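Local coordinates for hypothetical protein PH1897 (Pyrococcus horikoshii, PDB 1VDW) that probably hydrolyses fructose 1,6-bisphosphate to fructose 6-phosphate and phosphate with magnesium, works as a homodimer, and may also act on inositol monophosphate, at residues H19-L24 against K44-V49; L61-V66 against Y79-D84; I112-Y117 against I202-V207. One frame throughout, in Å; residues are numbered along the deposited sequence.

The three contacts follow one another along the chain without interleaving. Contact 1 joins the end region of helix 3-20 to the start of helix 45-60, and strand 64-67 of contact 2 comes next in sequence. Contacts 2 and 3 share the large mixed sheet: strands 79-84 and 110-118 have only strand 100-107 between them. Their centres lie about 13 Å apart, and they touch, V82 CG1 meeting A203 CB at 3.6 Å. Contact 1 lies about 21 Å from each of the others, between centres. The helix pair and helix 199-211 pack on the two faces of this sheet, with D84 at the end of strand 79-84 and D201 in helix 199-211, both predicted magnesium ligands.

Contact 1: residues H19-L24 against K44-V49; sequences HNIMPL and KVVDKV
N20 meets V49 through its aliphatic part: N20 CB lies 4.0 Å from V49 CG1, which also sits near the N20 carbonyl oxygen. The amide end of N20 is engaged within its own helix, ND2 bonding to the carbonyl of D16, and it is CB that faces V49. I21 follows. With CG1 beside the backbone N and anti to the carbonyl carbon (chi1 -58°), CD1 is carried to V49 CG1 at 3.4 Å, closer than two methyls normally sit; the two side chains run antiparallel alongside one another. CD1 bears chiefly on V49 but also lies near the carbonyl oxygen of V46. The other branch, I21 CG2, touches V46 CG2 at 3.8 Å, and here the side chains lie roughly perpendicular. L24 comes last: its extended end (chi2 178°) brings CD1 against the helix backbone, 4.2 Å from V46 CA and a looser 4.5 Å from V49 CG2. V46 and V49 are one turn apart, so both belong to the side of helix 45-60 that faces I21 and L24. K44 occupies the N-cap, and its backbone N donates to D47 OD2 in the first turn at 2.9 Å, using the anti lone pair. Beyond the pair, F92 of helix 89-93 covers both I21 and V46, and V46 also touches L86, a predicted magnesium ligand. Aliphatic carbons carry every side-chain contact between the chain leaving helix 3-20 and the first turns of helix 45-60, which implies cohesion by shape and burial, while the amide nitrogen of N20 and the carboxylate of D47 find their partners away from this interface.

Contact 2: residues L61-V66 against Y79-D84; sequences LGVNVV and YTVVVD
N64 ND2 donates to T80 OG1 at 3.2 Å, and the hydroxyl oxygen lies almost exactly in the amide plane (2° out of it). The same nitrogen also bonds to the carbonyl of S77, while OD1 accepts from the backbone N of Q75, so three bonds fix the rotation of this buried carboxamide. An alanine here is likely to leave the T80 hydroxyl, the S77 carbonyl and the Q75 N-H without their shared partner. The backbone ladder is parallel: N64 N donates to Y79 O at 2.9 Å and V81 N to N64 O at 2.9 Å. Two residues on, V66 N reaches V81 O at 2.8 Å and V83 N reaches V66 O. V65 instead pairs through its backbone with I73 of the strand beyond. On the face of N64 and T80, V66 CG2 packs on T80 CG2 at 3.9 Å. Just before the strand, V63 sets CG1 against Y79 CB at 3.9 Å and CG2 against V81 CG1. The opposite face, with V65, V81 and V83, is covered by helix 45-60. Such a parallel pair, inside a mixed sheet and running to the predicted magnesium ligand D84, is characteristic of the inositol monophosphatase superfamily fold.

Contact 3: residues I112-Y117 against I202-V207; sequences IYAFIY and IAAGVV
A114 and A204 lie at the centre of a helix-on-sheet packing in the layered alpha/beta fold of the inositol monophosphatase superfamily: their CA atoms are 5.1 Å apart, the closest pair of the two segments. Helix 199-211 crosses strand 110-118 steeply, the local axes running at -109° with a closest approach of 7.3 Å. Small methyl groups permit that closeness. A114 CB stands 4.0 Å from A204 CB and, on its other flank, 3.8 Å from V207 CG1, one turn further along the helix. A204 CB in turn touches the carbonyl oxygen of F115 at 3.7 Å, so the helix meets the strand backbone itself. I116 supplies the long side chain of the contact. Its CG1 lies beside the backbone N (chi1 -71°) and passes A204 CB at 3.9 Å, and the extended chain then delivers the terminal methyl to the next helix residue. The other face of the strand, bearing Y113 and F115, is covered by helix 3-20, whereas I116 also meets A176 and L177 of helix 175-184. A beta carbon on G205 would stand about 4.0 Å from I116 CD1; with none there, that methyl rests 3.7 Å from G205 CA.

Contact 1: residues H19-L24 against K44-V49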
loop_
_atom_site.group_PDB
_atom_site.type_symbol
_atom_site.label_atom_id
_atom_site.label_comp_id
_atom_site.label_asym_id
_atom_site.label_seq_id
_atom_site.Cartn_x
_atom_site.Cartn_y
_atom_site.Cartn_z
ATOM N N HIS A 19 8.639 20.553 -4.252
ATOM C CA HIS A 19 8.200 21.935 -4.133
ATOM C C HIS A 19 6.808 22.220 -4.681
ATOM O O HIS A 19 6.049 22.981 -4.082
ATOM C CB HIS A 19 9.214 22.864 -4.810
ATOM C CG HIS A 19 8.860 24.316 -4.713
ATOM N ND1 HIS A 19 7.891 24.902 -5.500
ATOM C CD2 HIS A 19 9.330 25.294 -3.903
ATOM C CE1 HIS A 19 7.780 26.178 -5.180
ATOM N NE2 HIS A 19 8.641 26.443 -4.213
ATOM N N ASN A 20 6.469 21.604 -5.806
ATOM C CA ASN A 20 5.180 21.844 -6.442
ATOM C C ASN A 20 4.097 20.808 -6.187
ATOM O O ASN A 20 2.912 21.135 -6.208
ATOM C CB ASN A 20 5.378 21.987 -7.950
ATOM C CG ASN A 20 6.122 23.251 -8.319
ATOM O OD1 ASN A 20 5.553 24.343 -8.314
ATOM N ND2 ASN A 20 7.405 23.113 -8.631
ATOM N N ILE A 21 4.496 19.563 -5.952
ATOM C CA ILE A 21 3.527 18.502 -5.734
ATOM C C ILE A 21 3.283 18.107 -4.280
ATOM O O ILE A 21 2.135 18.025 -3.850
ATOM C CB ILE A 21 3.916 17.225 -6.523
ATOM C CG1 ILE A 21 4.009 17.538 -8.020
ATOM C CG2 ILE A 21 2.892 16.129 -6.272
ATOM C CD1 ILE A 21 2.707 18.004 -8.640
ATOM N N MET A 22 4.338 17.861 -3.512
ATOM C CA MET A 22 4.128 17.441 -2.129
ATOM C C MET A 22 3.287 18.382 -1.263
ATOM O O MET A 22 2.562 17.920 -0.380
ATOM C CB MET A 22 5.461 17.136 -1.442
ATOM C CG MET A 22 6.108 15.823 -1.899
ATOM S SD MET A 22 5.002 14.373 -1.805
ATOM C CE MET A 22 4.928 14.116 -0.053
ATOM N N PRO A 23 3.368 19.706 -1.488
ATOM C CA PRO A 23 2.539 20.564 -0.637
ATOM C C PRO A 23 1.055 20.285 -0.870
ATOM O O PRO A 23 0.201 20.684 -0.078
ATOM C CB PRO A 23 2.934 21.971 -1.079
ATOM C CG PRO A 23 4.367 21.803 -1.479
ATOM C CD PRO A 23 4.321 20.513 -2.271
ATOM N N LEU A 24 0.756 19.593 -1.965
ATOM C CA LEU A 24 -0.617 19.260 -2.313
ATOM C C LEU A 24 -1.110 17.990 -1.622
ATOM O O LEU A 24 -2.309 17.712 -1.615
ATOM C CB LEU A 24 -0.756 19.109 -3.832
ATOM C CG LEU A 24 -0.519 20.367 -4.676
ATOM C CD1 LEU A 24 -0.649 20.021 -6.152
ATOM C CD2 LEU A 24 -1.523 21.447 -4.292
ATOM N N LYS A 44 -6.899 15.542 -12.755
ATOM C CA LYS A 44 -7.003 16.409 -11.589
ATOM C C LYS A 44 -5.832 17.374 -11.465
ATOM O O LYS A 44 -4.816 17.224 -12.142
ATOM C CB LYS A 44 -7.136 15.562 -10.321
ATOM C CG LYS A 44 -8.428 14.759 -10.278
ATOM C CD LYS A 44 -8.495 13.856 -9.063
ATOM C CE LYS A 44 -9.799 13.075 -9.038
ATOM N NZ LYS A 44 -10.986 13.967 -8.921
ATOM N N VAL A 45 -5.985 18.372 -10.599
ATOM C CA VAL A 45 -4.947 19.375 -10.400
ATOM C C VAL A 45 -3.554 18.782 -10.215
ATOM O O VAL A 45 -2.626 19.149 -10.927
ATOM C CB VAL A 45 -5.268 20.287 -9.188
ATOM C CG1 VAL A 45 -4.066 21.163 -8.857
ATOM C CG2 VAL A 45 -6.477 21.161 -9.501
ATOM N N VAL A 46 -3.405 17.848 -9.282
ATOM C CA VAL A 46 -2.092 17.262 -9.040
ATOM C C VAL A 46 -1.490 16.585 -10.279
ATOM O O VAL A 46 -0.278 16.644 -10.487
ATOM C CB VAL A 46 -2.131 16.256 -7.859
ATOM C CG1 VAL A 46 -2.929 15.020 -8.236
ATOM C CG2 VAL A 46 -0.715 15.896 -7.448
ATOM N N ASP A 47 -2.323 15.956 -11.100
ATOM C CA ASP A 47 -1.833 15.299 -12.313
ATOM C C ASP A 47 -1.256 16.327 -13.281
ATOM O O ASP A 47 -0.185 16.131 -13.854
ATOM C CB ASP A 47 -2.961 14.555 -13.029
ATOM C CG ASP A 47 -3.629 13.526 -12.156
ATOM O OD1 ASP A 47 -2.907 12.697 -11.567
ATOM O OD2 ASP A 47 -4.873 13.544 -12.072
ATOM N N LYS A 48 -1.987 17.424 -13.457
ATOM C CA LYS A 48 -1.573 18.481 -14.368
ATOM C C LYS A 48 -0.316 19.188 -13.889
ATOM O O LYS A 48 0.570 19.495 -14.690
ATOM C CB LYS A 48 -2.707 19.494 -14.545
ATOM C CG LYS A 48 -2.389 20.611 -15.535
ATOM C CD LYS A 48 -2.035 20.063 -16.912
ATOM C CE LYS A 48 -3.188 19.283 -17.524
ATOM N NZ LYS A 48 -2.872 18.827 -18.909
ATOM N N VAL A 49 -0.236 19.460 -12.593
ATOM C CA VAL A 49 0.941 20.123 -12.057
ATOM C C VAL A 49 2.150 19.214 -12.241
ATOM O O VAL A 49 3.219 19.666 -12.648
ATOM C CB VAL A 49 0.777 20.464 -10.560
ATOM C CG1 VAL A 49 2.073 21.044 -10.014
ATOM C CG2 VAL A 49 -0.364 21.464 -10.378
#

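Contact 2: residues L61-V66 against Y79-D84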
loop_
_atom_site.group_PDB
_atom_site.type_symbol
_atom_site.label_atom_id
_atom_site.label_comp_id
_atom_site.label_asym_id
_atom_site.label_seq_id
_atom_site.Cartn_x
_atom_site.Cartn_y
_atom_site.Cartn_z
ATOM N N LEU A 61 14.721 20.165 -23.186
ATOM C CA LEU A 61 16.032 19.565 -23.416
ATOM C C LEU A 61 16.168 19.140 -24.871
ATOM O O LEU A 61 17.260 18.803 -25.329
ATOM C CB LEU A 61 16.238 18.351 -22.511
ATOM C CG LEU A 61 16.543 18.647 -21.043
ATOM C CD1 LEU A 61 16.510 17.351 -20.253
ATOM C CD2 LEU A 61 17.905 19.318 -20.923
ATOM N N GLY A 62 15.048 19.148 -25.585
ATOM C CA GLY A 62 15.052 18.779 -26.989
ATOM C C GLY A 62 14.975 17.293 -27.288
ATOM O O GLY A 62 15.246 16.879 -28.414
ATOM N N VAL A 63 14.603 16.485 -26.301
ATOM C CA VAL A 63 14.503 15.045 -26.516
ATOM C C VAL A 63 13.067 14.640 -26.839
ATOM O O VAL A 63 12.138 15.430 -26.656
ATOM C CB VAL A 63 14.979 14.253 -25.269
ATOM C CG1 VAL A 63 16.404 14.648 -24.919
ATOM C CG2 VAL A 63 14.045 14.512 -24.088
ATOM N N ASN A 64 12.890 13.418 -27.336
ATOM C CA ASN A 64 11.553 12.926 -27.648
ATOM C C ASN A 64 10.917 12.556 -26.315
ATOM O O ASN A 64 11.605 12.103 -25.402
ATOM C CB ASN A 64 11.616 11.689 -28.549
ATOM C CG ASN A 64 12.417 11.925 -29.815
ATOM O OD1 ASN A 64 12.282 12.963 -30.466
ATOM N ND2 ASN A 64 13.250 10.956 -30.174
ATOM N N VAL A 65 9.609 12.751 -26.199
ATOM C CA VAL A 65 8.922 12.446 -24.954
ATOM C C VAL A 65 7.668 11.620 -25.167
ATOM O O VAL A 65 6.876 11.885 -26.073
ATOM C CB VAL A 65 8.521 13.736 -24.210
ATOM C CG1 VAL A 65 7.938 13.391 -22.848
ATOM C CG2 VAL A 65 9.727 14.644 -24.060
ATOM N N VAL A 66 7.492 10.614 -24.320
ATOM C CA VAL A 66 6.322 9.757 -24.381
ATOM C C VAL A 66 5.676 9.759 -23.003
ATOM O O VAL A 66 6.301 9.377 -22.014
ATOM C CB VAL A 66 6.689 8.304 -24.761
ATOM C CG1 VAL A 66 5.424 7.462 -24.874
ATOM C CG2 VAL A 66 7.452 8.286 -26.077
ATOM N N TYR A 79 17.405 10.735 -28.390
ATOM C CA TYR A 79 17.023 10.298 -27.049
ATOM C C TYR A 79 15.515 10.390 -26.866
ATOM O O TYR A 79 14.883 11.341 -27.323
ATOM C CB TYR A 79 17.705 11.169 -25.994
ATOM C CG TYR A 79 19.171 10.876 -25.810
ATOM C CD1 TYR A 79 19.595 9.816 -25.012
ATOM C CD2 TYR A 79 20.141 11.656 -26.442
ATOM C CE1 TYR A 79 20.950 9.536 -24.846
ATOM C CE2 TYR A 79 21.496 11.385 -26.285
ATOM C CZ TYR A 79 21.894 10.326 -25.484
ATOM O OH TYR A 79 23.234 10.057 -25.322
ATOM N N THR A 80 14.948 9.401 -26.184
ATOM C CA THR A 80 13.514 9.374 -25.919
ATOM C C THR A 80 13.290 9.076 -24.444
ATOM O O THR A 80 13.912 8.180 -23.882
ATOM C CB THR A 80 12.800 8.287 -26.745
ATOM O OG1 THR A 80 13.057 8.500 -28.137
ATOM C CG2 THR A 80 11.295 8.338 -26.509
ATOM N N VAL A 81 12.406 9.843 -23.822
ATOM C CA VAL A 81 12.098 9.638 -22.419
ATOM C C VAL A 81 10.654 9.146 -22.315
ATOM O O VAL A 81 9.745 9.734 -22.903
ATOM C CB VAL A 81 12.302 10.947 -21.610
ATOM C CG1 VAL A 81 13.725 11.451 -21.799
ATOM C CG2 VAL A 81 11.298 12.002 -22.040
ATOM N N VAL A 82 10.464 8.043 -21.593
ATOM C CA VAL A 82 9.148 7.430 -21.385
ATOM C C VAL A 82 8.846 7.682 -19.916
ATOM O O VAL A 82 9.485 7.105 -19.031
ATOM C CB VAL A 82 9.203 5.920 -21.685
ATOM C CG1 VAL A 82 7.847 5.279 -21.444
ATOM C CG2 VAL A 82 9.638 5.705 -23.131
ATOM N N VAL A 83 7.855 8.528 -19.660
ATOM C CA VAL A 83 7.567 8.934 -18.296
ATOM C C VAL A 83 6.132 8.901 -17.793
ATOM O O VAL A 83 5.172 8.986 -18.558
ATOM C CB VAL A 83 8.111 10.381 -18.102
ATOM C CG1 VAL A 83 7.428 11.323 -19.077
ATOM C CG2 VAL A 83 7.898 10.849 -16.677
ATOM N N ASP A 84 6.019 8.750 -16.477
ATOM C CA ASP A 84 4.747 8.799 -15.776
ATOM C C ASP A 84 5.033 9.862 -14.716
ATOM O O ASP A 84 5.700 9.593 -13.716
ATOM C CB ASP A 84 4.404 7.471 -15.099
ATOM C CG ASP A 84 3.021 7.488 -14.468
ATOM O OD1 ASP A 84 2.419 8.583 -14.405
ATOM O OD2 ASP A 84 2.531 6.420 -14.033
#

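Contact 3: residues I112-Y117 against I202-V207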
loop_
_atom_site.group_PDB
_atom_site.type_symbol
_atom_site.label_atom_id
_atom_site.label_comp_id
_atom_site.label_asym_id
_atom_site.label_seq_id
_atom_site.Cartn_x
_atom_site.Cartn_y
_atom_site.Cartn_z
ATOM N N ILE A 112 19.232 3.462 -21.280
ATOM C CA ILE A 112 20.514 3.775 -20.659
ATOM C C ILE A 112 20.408 4.235 -19.213
ATOM O O ILE A 112 21.398 4.231 -18.488
ATOM C CB ILE A 112 21.277 4.853 -21.463
ATOM C CG1 ILE A 112 20.414 6.109 -21.609
ATOM C CG2 ILE A 112 21.655 4.301 -22.835
ATOM C CD1 ILE A 112 21.153 7.300 -22.183
ATOM N N TYR A 113 19.207 4.617 -18.788
ATOM C CA TYR A 113 19.010 5.084 -17.423
ATOM C C TYR A 113 17.530 5.186 -17.109
ATOM O O TYR A 113 16.721 5.514 -17.971
ATOM C CB TYR A 113 19.649 6.464 -17.249
ATOM C CG TYR A 113 19.439 7.088 -15.889
ATOM C CD1 TYR A 113 20.083 6.582 -14.764
ATOM C CD2 TYR A 113 18.606 8.190 -15.732
ATOM C CE1 TYR A 113 19.902 7.167 -13.511
ATOM C CE2 TYR A 113 18.417 8.780 -14.491
ATOM C CZ TYR A 113 19.068 8.265 -13.386
ATOM O OH TYR A 113 18.883 8.859 -12.160
ATOM N N ALA A 114 17.187 4.901 -15.861
ATOM C CA ALA A 114 15.814 5.010 -15.412
ATOM C C ALA A 114 15.817 5.291 -13.925
ATOM O O ALA A 114 16.737 4.889 -13.204
ATOM C CB ALA A 114 15.052 3.722 -15.692
ATOM N N PHE A 115 14.806 6.014 -13.464
ATOM C CA PHE A 115 14.696 6.274 -12.041
ATOM C C PHE A 115 13.239 6.315 -11.645
ATOM O O PHE A 115 12.350 6.586 -12.458
ATOM C CB PHE A 115 15.411 7.584 -11.632
ATOM C CG PHE A 115 14.632 8.847 -11.914
ATOM C CD1 PHE A 115 13.666 9.305 -11.021
ATOM C CD2 PHE A 115 14.904 9.604 -13.047
ATOM C CE1 PHE A 115 12.987 10.504 -11.253
ATOM C CE2 PHE A 115 14.230 10.802 -13.284
ATOM C CZ PHE A 115 13.273 11.252 -12.385
ATOM N N ILE A 116 13.012 5.977 -10.386
ATOM C CA ILE A 116 11.691 6.019 -9.789
ATOM C C ILE A 116 11.904 6.724 -8.459
ATOM O O ILE A 116 12.750 6.318 -7.659
ATOM C CB ILE A 116 11.115 4.603 -9.540
ATOM C CG1 ILE A 116 10.743 3.961 -10.880
ATOM C CG2 ILE A 116 9.879 4.680 -8.627
ATOM C CD1 ILE A 116 10.390 2.484 -10.783
ATOM N N TYR A 117 11.141 7.791 -8.242
ATOM C CA TYR A 117 11.213 8.581 -7.017
ATOM C C TYR A 117 9.995 8.275 -6.150
ATOM O O TYR A 117 8.860 8.507 -6.569
ATOM C CB TYR A 117 11.259 10.080 -7.363
ATOM C CG TYR A 117 11.220 11.012 -6.167
ATOM C CD1 TYR A 117 12.000 10.763 -5.040
ATOM C CD2 TYR A 117 10.412 12.152 -6.169
ATOM C CE1 TYR A 117 11.979 11.622 -3.942
ATOM C CE2 TYR A 117 10.384 13.020 -5.071
ATOM C CZ TYR A 117 11.171 12.745 -3.964
ATOM O OH TYR A 117 11.144 13.586 -2.874
ATOM N N ILE A 202 5.133 1.300 -16.902
ATOM C CA ILE A 202 6.129 0.309 -16.529
ATOM C C ILE A 202 7.561 0.452 -17.007
ATOM O O ILE A 202 8.430 -0.276 -16.542
ATOM C CB ILE A 202 5.662 -1.094 -16.971
ATOM C CG1 ILE A 202 5.580 -1.152 -18.500
ATOM C CG2 ILE A 202 4.298 -1.406 -16.367
ATOM C CD1 ILE A 202 5.344 -2.543 -19.053
ATOM N N ALA A 203 7.820 1.374 -17.925
ATOM C CA ALA A 203 9.160 1.506 -18.475
ATOM C C ALA A 203 10.298 1.549 -17.461
ATOM O O ALA A 203 11.203 0.720 -17.503
ATOM C CB ALA A 203 9.226 2.723 -19.392
ATOM N N ALA A 204 10.257 2.506 -16.543
ATOM C CA ALA A 204 11.326 2.618 -15.560
ATOM C C ALA A 204 11.395 1.402 -14.642
ATOM O O ALA A 204 12.476 0.900 -14.342
ATOM C CB ALA A 204 11.149 3.890 -14.736
ATOM N N GLY A 205 10.237 0.936 -14.192
ATOM C CA GLY A 205 10.198 -0.213 -13.308
ATOM C C GLY A 205 10.800 -1.446 -13.946
ATOM O O GLY A 205 11.479 -2.224 -13.283
ATOM N N VAL A 206 10.553 -1.626 -15.240
ATOM C CA VAL A 206 11.093 -2.781 -15.945
ATOM C C VAL A 206 12.613 -2.676 -16.059
ATOM O O VAL A 206 13.329 -3.650 -15.827
ATOM C CB VAL A 206 10.467 -2.914 -17.350
ATOM C CG1 VAL A 206 11.222 -3.954 -18.169
ATOM C CG2 VAL A 206 9.008 -3.324 -17.222
ATOM N N VAL A 207 13.108 -1.492 -16.408
ATOM C CA VAL A 207 14.551 -1.303 -16.523
ATOM C C VAL A 207 15.232 -1.544 -15.178
ATOM O O VAL A 207 16.234 -2.253 -15.091
ATOM C CB VAL A 207 14.898 0.127 -17.001
ATOM C CG1 VAL A 207 16.403 0.370 -16.892
ATOM C CG2 VAL A 207 14.455 0.318 -18.442
#